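Long-range contacts in phosphonomutase (Burkholderia cenocepacia J2315, PDB 4MG4), which is a phosphonomutase, a TIM-barrel protein of the phosphoenolpyruvate phosphomutase family: residues 129-134 / 181-186; 121-126 / 159-164; 163-168 / 196-201. All coordinates share one frame; numbering follows the deposited sequence.

Contact 1: 129-134 / 181-186; sequences GELRDV and LARARA
Arg183 reaches out from helix 174-190 of this TIM barrel and closes its guanidinium on the carbonyl oxygen of Arg132, in the loop that leads from strand 118-122 into helix 134-150. The grip is end-on, with both terminal nitrogens meeting one atom: NH1 lies 2.8 Å from Arg132 O and NH2 3.0 Å from the same oxygen. The NH1 bond comes in nearly along the C=O axis, while NH2 approaches from a direction tilted off the carbonyl plane. The oxygen lies close to the guanidinium plane, at the edge of the group, where NH1 and NH2 both donate to it.

An extended chain from CG to NE carries the group from the helix to the loop. Leu131 covers one face of the guanidinium, its CB 3.7 Å from Arg183 NH2, and CB of Val134 lies over the opposite face, towards the rim. Tyr187, one helical turn further on, is bonded to NH1 through its hydroxyl, which helps fix the rotation of the flat group.

Val134 opens helix 134-150, with Asp133 as its N-cap, the carboxylate accepting from the backbone N of Asp135 and Glu136. The contact thus ties the start of one barrel helix to the flank of the next. Val134 puts CG2 anti to its backbone N, a branch that packs tightly on Ala186, with CG2 3.5 Å from Ala186 CB.

Contact 2: 121-126 / 159-164; sequences LEDSFP and ARTDVF
Two carboxylates approach crosswise here: Glu122 OE2 lies 2.5 Å from Asp162 OD2, with the planes of the two groups nearly perpendicular. Glu122 ends strand 118-122 and Asp162 lies two residues past strand 156-160; these are neighbouring parallel strands of the TIM barrel, joined by a right-handed beta-alpha-beta crossover through helix 134-150.

Arg160 lies against both acids. Its side chain runs beside that of Glu122, both with CG anti to the backbone N (chi1 175° and -171°); the two extended chains point the same way, which brings the carboxylate over one face of the guanidinium, planes 17° apart. Glu122 OE2 stands 3.4 Å from Arg160 NE but well out of the guanidinium plane, making this salt bridge one of charge alone. Asp162 takes the in-plane position instead: Arg160 NE donates to the syn lone pair of Asp162 OD1, a nearly straight bond of 2.8 Å. Asp162 OD2 also accepts from Ser124 OG.

Between the strands, Arg160 N bonds to Leu121 O, and the return bond from Asp123 N to Arg160 O is weak. A water donates to both of those carbonyl oxygens.

Beyond the strand ends, Asp123 takes over the pairing with its side chain. Its CG sits between the backbone N and the carbonyl carbon, and the carboxylate faces the backbone of 161-162. Tyr187 OH, from helix 174-190, is a further partner of OD2. Across the contact, the two oxygens work separately, each met on its syn side: Asp162 N bonds to Asp123 OD1 at 2.9 Å, and Thr161 OG1 donates to Asp123 OD2 at 2.8 Å.

Contact 3: 163-168 / 196-201; sequences VFFKAA and FVPGLR
The ring of Phe164 has a methyl group of Leu200 over one face: CD1 stands 3.8 Å from the ring centroid and only 12° off the ring normal, a CH-pi contact squarely over the face. The two residues belong to neighbouring loops of the TIM barrel, one following strand 156-160 and the other following strand 194-196, so the overlap joins successive loops at the C-terminal side of the barrel. Leu200 carries its CG anti to the backbone N (chi1 180°), which sends CD1 out to the Phe164 ring, and the two side chains cross obliquely.

A second branch reaches the same ring from Val197, whose CG1 comes within 3.6 Å of Phe164 CD2 at an oblique angle. Helices flank this apolar group: Thr180 of helix 174-190 touches Phe164, and Leu209 of helix 203-212 touches both Val197 and Leu200. The ring of His172, just before helix 174-190, makes an edge-to-face contact with Phe164.

Each loop bends through a turn where they meet, type I from Phe164 to Ala167 and type II from Val197 to Leu200. The backbones draw closest at Phe165 and Gly199, with their CA atoms 4.2 Å apart. Gly199, with positive phi and no side chain, lets them come this close.

Phe165 lies at the exposed side, its CD1 3.9 Å from Pro198 CB as the two side chains cross at about a right angle. Its ring also makes a cation-pi contact with Arg160. A water bridges the two loops, accepting from Phe164 N at 2.9 Å and donating to Pro198 O at 2.7 Å.

The three contacts follow one another round the C-terminal side of the barrel, on the same side of the chain's centre. Contact 2 lies between contacts 1 and 3, its centre about 7 Å from that of contact 1 and about 10 Å from that of contact 3; the outer two are about 12 Å apart. Along the chain, 121-126 and 129-134 come first, then 159-164 and the overlapping 163-168, then 181-186 and 196-201. Contacts 2 and 3 share Val163 and Phe164, while probable backbone hydrogen bonds, Arg132 N to Asp123 O and Phe125 N to Glu130 O, join contacts 1 and 2. Strands 118-122, 156-160 and 194-196, with their loops and helix 174-190, form one continuous sector.

Contact 1: 129-134 / 181-186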
ATOM      1  N   GLY A 129     -24.216 -12.558   1.252  1.00 37.42           N
ATOM      2  CA  GLY A 129     -24.367 -11.194   1.812  1.00 33.40           C
ATOM      3  C   GLY A 129     -25.577 -11.040   2.736  1.00 31.33           C
ATOM      4  O   GLY A 129     -25.841  -9.962   3.274  1.00 33.38           O
ATOM      5  N   GLU A 130     -26.306 -12.121   2.965  1.00 28.54           N
ATOM      6  CA  GLU A 130     -27.489 -12.086   3.765  1.00 28.20           C
ATOM      7  C   GLU A 130     -27.062 -12.129   5.231  1.00 22.82           C
ATOM      8  O   GLU A 130     -25.932 -12.504   5.525  1.00 21.49           O
ATOM      9  CB  GLU A 130     -28.403 -13.278   3.443  1.00 33.57           C
ATOM     10  CG  GLU A 130     -28.935 -13.263   2.003  1.00 36.90           C
ATOM     11  CD  GLU A 130     -29.790 -12.049   1.755  1.00 40.73           C
ATOM     12  OE1 GLU A 130     -29.389 -11.166   0.975  1.00 45.87           O
ATOM     13  OE2 GLU A 130     -30.848 -11.954   2.391  1.00 46.72           O
ATOM     14  N   LEU A 131     -27.963 -11.711   6.105  1.00 21.30           N
ATOM     15  CA  LEU A 131     -27.712 -11.804   7.537  1.00 20.01           C
ATOM     16  C   LEU A 131     -27.776 -13.216   8.052  1.00 19.84           C
ATOM     17  O   LEU A 131     -28.700 -13.979   7.715  1.00 19.55           O
ATOM     18  CB  LEU A 131     -28.730 -11.000   8.319  1.00 20.12           C
ATOM     19  CG  LEU A 131     -28.768  -9.520   8.054  1.00 20.96           C
ATOM     20  CD1 LEU A 131     -29.932  -8.894   8.783  1.00 21.55           C
ATOM     21  CD2 LEU A 131     -27.445  -8.953   8.518  1.00 22.27           C
ATOM     22  N   ARG A 132     -26.849 -13.563   8.924  1.00 17.87           N
ATOM     23  CA  ARG A 132     -26.994 -14.762   9.757  1.00 19.57           C
ATOM     24  C   ARG A 132     -28.156 -14.609  10.780  1.00 20.34           C
ATOM     25  O   ARG A 132     -28.456 -13.477  11.258  1.00 18.12           O
ATOM     26  CB  ARG A 132     -25.702 -15.046  10.530  1.00 21.21           C
ATOM     27  CG  ARG A 132     -24.482 -15.262   9.701  1.00 22.45           C
ATOM     28  CD  ARG A 132     -23.243 -15.514  10.528  1.00 23.53           C
ATOM     29  NE  ARG A 132     -22.120 -15.444   9.651  1.00 25.12           N
ATOM     30  CZ  ARG A 132     -21.508 -16.494   9.097  1.00 24.71           C
ATOM     31  NH1 ARG A 132     -21.869 -17.717   9.377  1.00 26.62           N
ATOM     32  NH2 ARG A 132     -20.547 -16.287   8.261  1.00 25.74           N
ATOM     33  N   ASP A 133     -28.831 -15.722  11.100  1.00 20.88           N
ATOM     34  CA  ASP A 133     -29.749 -15.772  12.232  1.00 22.03           C
ATOM     35  C   ASP A 133     -29.057 -15.149  13.455  1.00 18.69           C
ATOM     36  O   ASP A 133     -27.846 -15.357  13.661  1.00 18.08           O
ATOM     37  CB  ASP A 133     -30.069 -17.210  12.576  1.00 26.64           C
ATOM     38  CG  ASP A 133     -30.891 -17.341  13.832  1.00 31.32           C
ATOM     39  OD1 ASP A 133     -32.124 -17.279  13.722  1.00 39.11           O
ATOM     40  OD2 ASP A 133     -30.309 -17.527  14.929  1.00 32.86           O
ATOM     41  N   VAL A 134     -29.837 -14.386  14.213  1.00 17.18           N
ATOM     42  CA  VAL A 134     -29.340 -13.665  15.409  1.00 15.07           C
ATOM     43  C   VAL A 134     -28.521 -14.574  16.321  1.00 14.49           C
ATOM     44  O   VAL A 134     -27.425 -14.204  16.782  1.00 13.19           O
ATOM     45  CB  VAL A 134     -30.468 -12.965  16.191  1.00 15.67           C
ATOM     46  CG1 VAL A 134     -31.558 -13.909  16.629  1.00 17.32           C
ATOM     47  CG2 VAL A 134     -29.917 -12.217  17.378  1.00 15.95           C
ATOM     48  N   LEU A 181     -31.479  -3.273  17.344  1.00 10.63           N
ATOM     49  CA  LEU A 181     -31.407  -3.346  18.803  1.00 10.76           C
ATOM     50  C   LEU A 181     -31.575  -4.793  19.343  1.00 10.73           C
ATOM     51  O   LEU A 181     -30.889  -5.160  20.284  1.00 10.80           O
ATOM     52  CB  LEU A 181     -32.426  -2.387  19.456  1.00 11.53           C
ATOM     53  CG  LEU A 181     -32.008  -0.913  19.377  1.00 11.77           C
ATOM     54  CD1 LEU A 181     -33.235  -0.074  19.662  1.00 12.69           C
ATOM     55  CD2 LEU A 181     -30.865  -0.545  20.300  1.00 12.23           C
ATOM     56  N   ALA A 182     -32.430  -5.601  18.740  1.00 11.11           N
ATOM     57  CA  ALA A 182     -32.562  -7.003  19.161  1.00 11.23           C
ATOM     58  C   ALA A 182     -31.243  -7.750  18.923  1.00 10.93           C
ATOM     59  O   ALA A 182     -30.810  -8.542  19.748  1.00 10.84           O
ATOM     60  CB  ALA A 182     -33.700  -7.696  18.445  1.00 11.32           C
ATOM     61  N   ARG A 183     -30.608  -7.481  17.770  1.00 10.81           N
ATOM     62  CA  ARG A 183     -29.275  -8.059  17.523  1.00 11.26           C
ATOM     63  C   ARG A 183     -28.259  -7.553  18.526  1.00 10.42           C
ATOM     64  O   ARG A 183     -27.478  -8.351  19.076  1.00 10.07           O
ATOM     65  CB  ARG A 183     -28.836  -7.833  16.090  1.00 11.81           C
ATOM     66  CG  ARG A 183     -29.529  -8.762  15.151  1.00 12.93           C
ATOM     67  CD  ARG A 183     -29.158  -8.507  13.694  1.00 13.24           C
ATOM     68  NE  ARG A 183     -29.945  -9.389  12.815  1.00 14.14           N
ATOM     69  CZ  ARG A 183     -29.610 -10.624  12.443  1.00 15.31           C
ATOM     70  NH1 ARG A 183     -28.490 -11.193  12.806  1.00 14.62           N
ATOM     71  NH2 ARG A 183     -30.436 -11.305  11.633  1.00 17.04           N
ATOM     72  N   ALA A 184     -28.284  -6.250  18.800  1.00  9.76           N
ATOM     73  CA  ALA A 184     -27.345  -5.656  19.750  1.00  9.57           C
ATOM     74  C   ALA A 184     -27.456  -6.288  21.137  1.00  9.46           C
ATOM     75  O   ALA A 184     -26.439  -6.603  21.774  1.00  9.04           O
ATOM     76  CB  ALA A 184     -27.571  -4.169  19.831  1.00  9.51           C
ATOM     77  N   ARG A 185     -28.679  -6.526  21.586  1.00  9.72           N
ATOM     78  CA  ARG A 185     -28.861  -7.188  22.882  1.00 10.14           C
ATOM     79  C   ARG A 185     -28.313  -8.619  22.895  1.00 10.02           C
ATOM     80  O   ARG A 185     -27.672  -9.043  23.880  1.00 10.09           O
ATOM     81  CB  ARG A 185     -30.329  -7.139  23.318  1.00 11.08           C
ATOM     82  CG  ARG A 185     -30.841  -5.755  23.673  1.00 12.26           C
ATOM     83  CD  ARG A 185     -32.234  -5.783  24.287  1.00 13.30           C
ATOM     84  NE  ARG A 185     -33.250  -6.257  23.380  1.00 14.37           N
ATOM     85  CZ  ARG A 185     -33.920  -5.522  22.497  1.00 15.18           C
ATOM     86  NH1 ARG A 185     -33.751  -4.213  22.416  1.00 16.27           N
ATOM     87  NH2 ARG A 185     -34.826  -6.107  21.723  1.00 16.73           N
ATOM     88  N   ALA A 186     -28.559  -9.362  21.843  1.00  9.50           N
ATOM     89  CA  ALA A 186     -28.043 -10.728  21.747  1.00  9.37           C
ATOM     90  C   ALA A 186     -26.514 -10.718  21.689  1.00  9.21           C
ATOM     91  O   ALA A 186     -25.855 -11.536  22.314  1.00  9.26           O
ATOM     92  CB  ALA A 186     -28.611 -11.443  20.524  1.00  9.91           C
TER

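Contact 2: 121-126 / 159-164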
ATOM      1  N   LEU A 121     -16.254  -7.819  13.882  1.00 10.44           N
ATOM      2  CA  LEU A 121     -16.775  -9.152  13.500  1.00 11.30           C
ATOM      3  C   LEU A 121     -18.201  -8.939  13.040  1.00 11.22           C
ATOM      4  O   LEU A 121     -19.020  -8.419  13.797  1.00 10.73           O
ATOM      5  CB  LEU A 121     -16.733 -10.119  14.700  1.00 11.80           C
ATOM      6  CG  LEU A 121     -17.198 -11.557  14.513  1.00 12.81           C
ATOM      7  CD1 LEU A 121     -16.340 -12.244  13.471  1.00 13.29           C
ATOM      8  CD2 LEU A 121     -17.096 -12.258  15.850  1.00 12.60           C
ATOM      9  N   GLU A 122     -18.484  -9.320  11.804  1.00 11.63           N
ATOM     10  CA  GLU A 122     -19.693  -8.989  11.095  1.00 12.76           C
ATOM     11  C   GLU A 122     -20.654 -10.182  11.005  1.00 12.74           C
ATOM     12  O   GLU A 122     -20.223 -11.349  10.861  1.00 12.30           O
ATOM     13  CB  GLU A 122     -19.243  -8.567   9.684  1.00 16.58           C
ATOM     14  CG  GLU A 122     -20.263  -7.973   8.777  1.00 19.57           C
ATOM     15  CD  GLU A 122     -19.604  -7.492   7.465  1.00 22.09           C
ATOM     16  OE1 GLU A 122     -18.337  -7.414   7.454  1.00 21.05           O
ATOM     17  OE2 GLU A 122     -20.341  -7.108   6.519  1.00 24.86           O
ATOM     18  N   ASP A 123     -21.954  -9.878  10.968  1.00 12.04           N
ATOM     19  CA  ASP A 123     -23.011 -10.873  11.086  1.00 12.55           C
ATOM     20  C   ASP A 123     -23.638 -11.310   9.752  1.00 14.66           C
ATOM     21  O   ASP A 123     -24.750 -11.786   9.735  1.00 15.10           O
ATOM     22  CB  ASP A 123     -24.065 -10.392  12.092  1.00 11.85           C
ATOM     23  CG  ASP A 123     -24.856  -9.189  11.644  1.00 11.69           C
ATOM     24  OD1 ASP A 123     -24.577  -8.602  10.573  1.00 11.13           O
ATOM     25  OD2 ASP A 123     -25.749  -8.803  12.428  1.00 11.87           O
ATOM     26  N   SER A 124     -22.896 -11.167   8.664  1.00 16.18           N
ATOM     27  CA  SER A 124     -23.388 -11.545   7.364  1.00 18.60           C
ATOM     28  C   SER A 124     -22.594 -12.738   6.842  1.00 20.11           C
ATOM     29  O   SER A 124     -21.465 -13.037   7.268  1.00 17.79           O
ATOM     30  CB  SER A 124     -23.301 -10.375   6.402  1.00 21.44           C
ATOM     31  OG  SER A 124     -21.961  -9.968   6.282  1.00 24.29           O
ATOM     32  N   PHE A 125     -23.272 -13.477   5.968  1.00 24.01           N
ATOM     33  CA  PHE A 125     -22.622 -14.573   5.219  1.00 26.90           C
ATOM     34  C   PHE A 125     -21.801 -14.020   4.078  1.00 31.38           C
ATOM     35  O   PHE A 125     -22.288 -13.205   3.287  1.00 35.73           O
ATOM     36  CB  PHE A 125     -23.648 -15.523   4.617  1.00 25.51           C
ATOM     37  CG  PHE A 125     -24.355 -16.381   5.590  1.00 24.38           C
ATOM     38  CD1 PHE A 125     -23.723 -17.499   6.135  1.00 24.85           C
ATOM     39  CD2 PHE A 125     -25.681 -16.127   5.909  1.00 23.67           C
ATOM     40  CE1 PHE A 125     -24.408 -18.283   7.041  1.00 26.46           C
ATOM     41  CE2 PHE A 125     -26.367 -16.924   6.809  1.00 25.11           C
ATOM     42  CZ  PHE A 125     -25.717 -18.002   7.373  1.00 25.63           C
ATOM     43  N   PRO A 126     -20.538 -14.426   3.987  1.00 35.89           N
ATOM     44  CA  PRO A 126     -19.810 -14.016   2.799  1.00 39.32           C
ATOM     45  C   PRO A 126     -20.369 -14.673   1.511  1.00 39.86           C
ATOM     46  O   PRO A 126     -20.257 -14.060   0.462  1.00 42.94           O
ATOM     47  CB  PRO A 126     -18.359 -14.419   3.101  1.00 39.27           C
ATOM     48  CG  PRO A 126     -18.437 -15.432   4.181  1.00 38.41           C
ATOM     49  CD  PRO A 126     -19.701 -15.174   4.940  1.00 35.98           C
ATOM     50  N   ALA A 159     -18.977  -5.694  17.367  1.00  8.54           N
ATOM     51  CA  ALA A 159     -19.890  -6.529  16.595  1.00  8.66           C
ATOM     52  C   ALA A 159     -20.587  -5.672  15.573  1.00  8.96           C
ATOM     53  O   ALA A 159     -21.321  -4.742  15.930  1.00  9.64           O
ATOM     54  CB  ALA A 159     -20.949  -7.217  17.499  1.00  8.67           C
ATOM     55  N   ARG A 160     -20.295  -5.934  14.300  1.00  9.49           N
ATOM     56  CA  ARG A 160     -20.893  -5.237  13.194  1.00  9.92           C
ATOM     57  C   ARG A 160     -22.172  -5.940  12.789  1.00 10.19           C
ATOM     58  O   ARG A 160     -22.203  -7.159  12.625  1.00 10.95           O
ATOM     59  CB  ARG A 160     -19.932  -5.292  12.015  1.00 10.69           C
ATOM     60  CG  ARG A 160     -20.543  -4.698  10.774  1.00 11.46           C
ATOM     61  CD  ARG A 160     -19.530  -4.540   9.654  1.00 11.80           C
ATOM     62  NE  ARG A 160     -20.208  -4.298   8.401  1.00 13.16           N
ATOM     63  CZ  ARG A 160     -19.653  -3.703   7.327  1.00 16.46           C
ATOM     64  NH1 ARG A 160     -18.403  -3.249   7.374  1.00 16.86           N
ATOM     65  NH2 ARG A 160     -20.381  -3.531   6.218  1.00 17.71           N
ATOM     66  N   THR A 161     -23.236  -5.178  12.690  1.00 10.30           N
ATOM     67  CA  THR A 161     -24.497  -5.706  12.165  1.00 10.78           C
ATOM     68  C   THR A 161     -24.811  -5.035  10.849  1.00 12.05           C
ATOM     69  O   THR A 161     -24.641  -3.814  10.716  1.00 12.37           O
ATOM     70  CB  THR A 161     -25.700  -5.605  13.133  1.00 10.71           C
ATOM     71  OG1 THR A 161     -26.812  -6.252  12.526  1.00 10.99           O
ATOM     72  CG2 THR A 161     -26.076  -4.198  13.511  1.00 10.70           C
ATOM     73  N   ASP A 162     -25.206  -5.841   9.868  1.00 12.07           N
ATOM     74  CA  ASP A 162     -25.517  -5.313   8.547  1.00 13.08           C
ATOM     75  C   ASP A 162     -26.982  -5.001   8.292  1.00 13.65           C
ATOM     76  O   ASP A 162     -27.355  -4.795   7.137  1.00 15.30           O
ATOM     77  CB  ASP A 162     -24.945  -6.245   7.509  1.00 14.45           C
ATOM     78  CG  ASP A 162     -23.443  -6.116   7.364  1.00 15.21           C
ATOM     79  OD1 ASP A 162     -22.834  -5.105   7.761  1.00 17.06           O
ATOM     80  OD2 ASP A 162     -22.844  -7.050   6.807  1.00 20.49           O
ATOM     81  N   VAL A 163     -27.809  -4.919   9.330  1.00 13.02           N
ATOM     82  CA  VAL A 163     -29.250  -4.656   9.155  1.00 13.42           C
ATOM     83  C   VAL A 163     -29.477  -3.454   8.270  1.00 14.85           C
ATOM     84  O   VAL A 163     -30.312  -3.512   7.337  1.00 15.07           O
ATOM     85  CB  VAL A 163     -29.977  -4.474  10.506  1.00 13.42           C
ATOM     86  CG1 VAL A 163     -31.432  -3.994  10.324  1.00 13.48           C
ATOM     87  CG2 VAL A 163     -29.975  -5.787  11.248  1.00 13.59           C
ATOM     88  N   PHE A 164     -28.815  -2.341   8.579  1.00 14.21           N
ATOM     89  CA  PHE A 164     -29.058  -1.102   7.816  1.00 14.92           C
ATOM     90  C   PHE A 164     -28.242  -1.107   6.543  1.00 16.46           C
ATOM     91  O   PHE A 164     -28.676  -0.578   5.525  1.00 16.43           O
ATOM     92  CB  PHE A 164     -28.754   0.157   8.668  1.00 14.71           C
ATOM     93  CG  PHE A 164     -29.860   0.546   9.599  1.00 15.01           C
ATOM     94  CD1 PHE A 164     -30.940   1.272   9.171  1.00 15.92           C
ATOM     95  CD2 PHE A 164     -29.826   0.186  10.883  1.00 14.87           C
ATOM     96  CE1 PHE A 164     -31.951   1.614  10.057  1.00 15.50           C
ATOM     97  CE2 PHE A 164     -30.806   0.563  11.806  1.00 15.37           C
ATOM     98  CZ  PHE A 164     -31.886   1.269  11.368  1.00 15.36           C
TER
HETATM   99  O   HOH W   1     -21.416  -9.523  14.471  1.00 11.36           O

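Contact 3: 163-168 / 196-201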
ATOM      1  N   VAL A 163     -27.809  -4.919   9.330  1.00 13.02           N
ATOM      2  CA  VAL A 163     -29.250  -4.656   9.155  1.00 13.42           C
ATOM      3  C   VAL A 163     -29.477  -3.454   8.270  1.00 14.85           C
ATOM      4  O   VAL A 163     -30.312  -3.512   7.337  1.00 15.07           O
ATOM      5  CB  VAL A 163     -29.977  -4.474  10.506  1.00 13.42           C
ATOM      6  CG1 VAL A 163     -31.432  -3.994  10.324  1.00 13.48           C
ATOM      7  CG2 VAL A 163     -29.975  -5.787  11.248  1.00 13.59           C
ATOM      8  N   PHE A 164     -28.815  -2.341   8.579  1.00 14.21           N
ATOM      9  CA  PHE A 164     -29.058  -1.102   7.816  1.00 14.92           C
ATOM     10  C   PHE A 164     -28.242  -1.107   6.543  1.00 16.46           C
ATOM     11  O   PHE A 164     -28.676  -0.578   5.525  1.00 16.43           O
ATOM     12  CB  PHE A 164     -28.754   0.157   8.668  1.00 14.71           C
ATOM     13  CG  PHE A 164     -29.860   0.546   9.599  1.00 15.01           C
ATOM     14  CD1 PHE A 164     -30.940   1.272   9.171  1.00 15.92           C
ATOM     15  CD2 PHE A 164     -29.826   0.186  10.883  1.00 14.87           C
ATOM     16  CE1 PHE A 164     -31.951   1.614  10.057  1.00 15.50           C
ATOM     17  CE2 PHE A 164     -30.806   0.563  11.806  1.00 15.37           C
ATOM     18  CZ  PHE A 164     -31.886   1.269  11.368  1.00 15.36           C
ATOM     19  N   PHE A 165     -27.066  -1.716   6.592  1.00 15.41           N
ATOM     20  CA  PHE A 165     -26.071  -1.672   5.542  1.00 16.46           C
ATOM     21  C   PHE A 165     -26.637  -2.331   4.267  1.00 17.32           C
ATOM     22  O   PHE A 165     -26.420  -1.828   3.148  1.00 18.22           O
ATOM     23  CB  PHE A 165     -24.805  -2.435   5.992  1.00 17.21           C
ATOM     24  CG  PHE A 165     -23.692  -2.393   4.962  1.00 19.18           C
ATOM     25  CD1 PHE A 165     -23.043  -1.197   4.748  1.00 20.24           C
ATOM     26  CD2 PHE A 165     -23.326  -3.524   4.253  1.00 21.89           C
ATOM     27  CE1 PHE A 165     -22.043  -1.113   3.798  1.00 22.71           C
ATOM     28  CE2 PHE A 165     -22.321  -3.444   3.288  1.00 23.27           C
ATOM     29  CZ  PHE A 165     -21.688  -2.237   3.083  1.00 21.36           C
ATOM     30  N   LYS A 166     -27.431  -3.385   4.457  1.00 18.01           N
ATOM     31  CA  LYS A 166     -27.984  -4.176   3.343  1.00 21.28           C
ATOM     32  C   LYS A 166     -29.338  -3.614   2.858  1.00 22.00           C
ATOM     33  O   LYS A 166     -29.855  -4.069   1.819  1.00 23.44           O
ATOM     34  CB  LYS A 166     -28.130  -5.619   3.795  1.00 24.84           C
ATOM     35  CG  LYS A 166     -28.247  -6.692   2.733  1.00 32.10           C
ATOM     36  CD  LYS A 166     -28.279  -8.053   3.428  1.00 37.70           C
ATOM     37  CE  LYS A 166     -29.518  -8.216   4.300  1.00 38.71           C
ATOM     38  NZ  LYS A 166     -30.753  -8.271   3.475  1.00 40.78           N
ATOM     39  N   ALA A 167     -29.907  -2.623   3.556  1.00 19.83           N
ATOM     40  CA  ALA A 167     -31.213  -2.028   3.234  1.00 19.58           C
ATOM     41  C   ALA A 167     -31.088  -0.638   2.569  1.00 20.95           C
ATOM     42  O   ALA A 167     -30.313   0.193   2.991  1.00 20.96           O
ATOM     43  CB  ALA A 167     -32.022  -1.899   4.512  1.00 19.23           C
ATOM     44  N   ALA A 168     -31.909  -0.382   1.542  1.00 23.16           N
ATOM     45  CA  ALA A 168     -31.964   0.927   0.918  1.00 23.28           C
ATOM     46  C   ALA A 168     -32.376   1.963   1.916  1.00 22.72           C
ATOM     47  O   ALA A 168     -33.211   1.706   2.793  1.00 21.74           O
ATOM     48  CB  ALA A 168     -32.944   0.898  -0.268  1.00 26.16           C
ATOM     49  N   PHE A 196     -21.311  -1.870  15.877  1.00  9.05           N
ATOM     50  CA  PHE A 196     -21.063  -1.085  14.683  1.00  9.62           C
ATOM     51  C   PHE A 196     -22.265  -1.272  13.702  1.00 10.31           C
ATOM     52  O   PHE A 196     -22.627  -2.397  13.339  1.00  9.65           O
ATOM     53  CB  PHE A 196     -19.741  -1.521  14.040  1.00  9.64           C
ATOM     54  CG  PHE A 196     -19.385  -0.839  12.739  1.00 10.10           C
ATOM     55  CD1 PHE A 196     -19.692   0.504  12.519  1.00 10.26           C
ATOM     56  CD2 PHE A 196     -18.676  -1.515  11.780  1.00 10.05           C
ATOM     57  CE1 PHE A 196     -19.257   1.162  11.353  1.00 10.63           C
ATOM     58  CE2 PHE A 196     -18.315  -0.909  10.591  1.00 10.38           C
ATOM     59  CZ  PHE A 196     -18.614   0.437  10.384  1.00 10.72           C
ATOM     60  N   VAL A 197     -22.900  -0.152  13.339  1.00 10.20           N
ATOM     61  CA  VAL A 197     -24.082  -0.140  12.476  1.00 11.31           C
ATOM     62  C   VAL A 197     -23.777   0.720  11.216  1.00 12.08           C
ATOM     63  O   VAL A 197     -24.214   1.867  11.136  1.00 12.59           O
ATOM     64  CB  VAL A 197     -25.341   0.380  13.219  1.00 11.84           C
ATOM     65  CG1 VAL A 197     -26.576   0.178  12.330  1.00 12.59           C
ATOM     66  CG2 VAL A 197     -25.498  -0.377  14.514  1.00 11.99           C
ATOM     67  N   PRO A 198     -23.041   0.166  10.256  1.00 11.96           N
ATOM     68  CA  PRO A 198     -22.819   0.903   9.019  1.00 13.22           C
ATOM     69  C   PRO A 198     -24.071   1.075   8.220  1.00 13.79           C
ATOM     70  O   PRO A 198     -25.049   0.311   8.382  1.00 16.16           O
ATOM     71  CB  PRO A 198     -21.800   0.027   8.280  1.00 13.05           C
ATOM     72  CG  PRO A 198     -21.975  -1.349   8.807  1.00 13.19           C
ATOM     73  CD  PRO A 198     -22.307  -1.116  10.253  1.00 12.08           C
ATOM     74  N   GLY A 199     -24.074   2.091   7.375  1.00 13.06           N
ATOM     75  CA  GLY A 199     -25.224   2.339   6.548  1.00 14.19           C
ATOM     76  C   GLY A 199     -26.306   3.148   7.182  1.00 14.32           C
ATOM     77  O   GLY A 199     -27.287   3.470   6.530  1.00 17.66           O
ATOM     78  N   LEU A 200     -26.107   3.553   8.421  1.00 14.53           N
ATOM     79  CA  LEU A 200     -27.051   4.328   9.160  1.00 14.27           C
ATOM     80  C   LEU A 200     -26.582   5.794   9.241  1.00 14.46           C
ATOM     81  O   LEU A 200     -25.511   6.066   9.755  1.00 14.34           O
ATOM     82  CB  LEU A 200     -27.185   3.740  10.562  1.00 14.44           C
ATOM     83  CG  LEU A 200     -28.176   4.475  11.453  1.00 14.39           C
ATOM     84  CD1 LEU A 200     -29.578   4.475  10.818  1.00 15.48           C
ATOM     85  CD2 LEU A 200     -28.134   3.921  12.843  1.00 15.32           C
ATOM     86  N   ARG A 201     -27.388   6.705   8.692  1.00 14.96           N
ATOM     87  CA  ARG A 201     -27.130   8.158   8.619  1.00 15.00           C
ATOM     88  C   ARG A 201     -28.226   9.041   9.244  1.00 14.85           C
ATOM     89  O   ARG A 201     -28.011  10.207   9.430  1.00 16.55           O
ATOM     90  CB  ARG A 201     -26.918   8.547   7.117  1.00 17.30           C
TER
HETATM   91  O   HOH W   2     -26.072  -1.885   9.461  1.00 10.59           O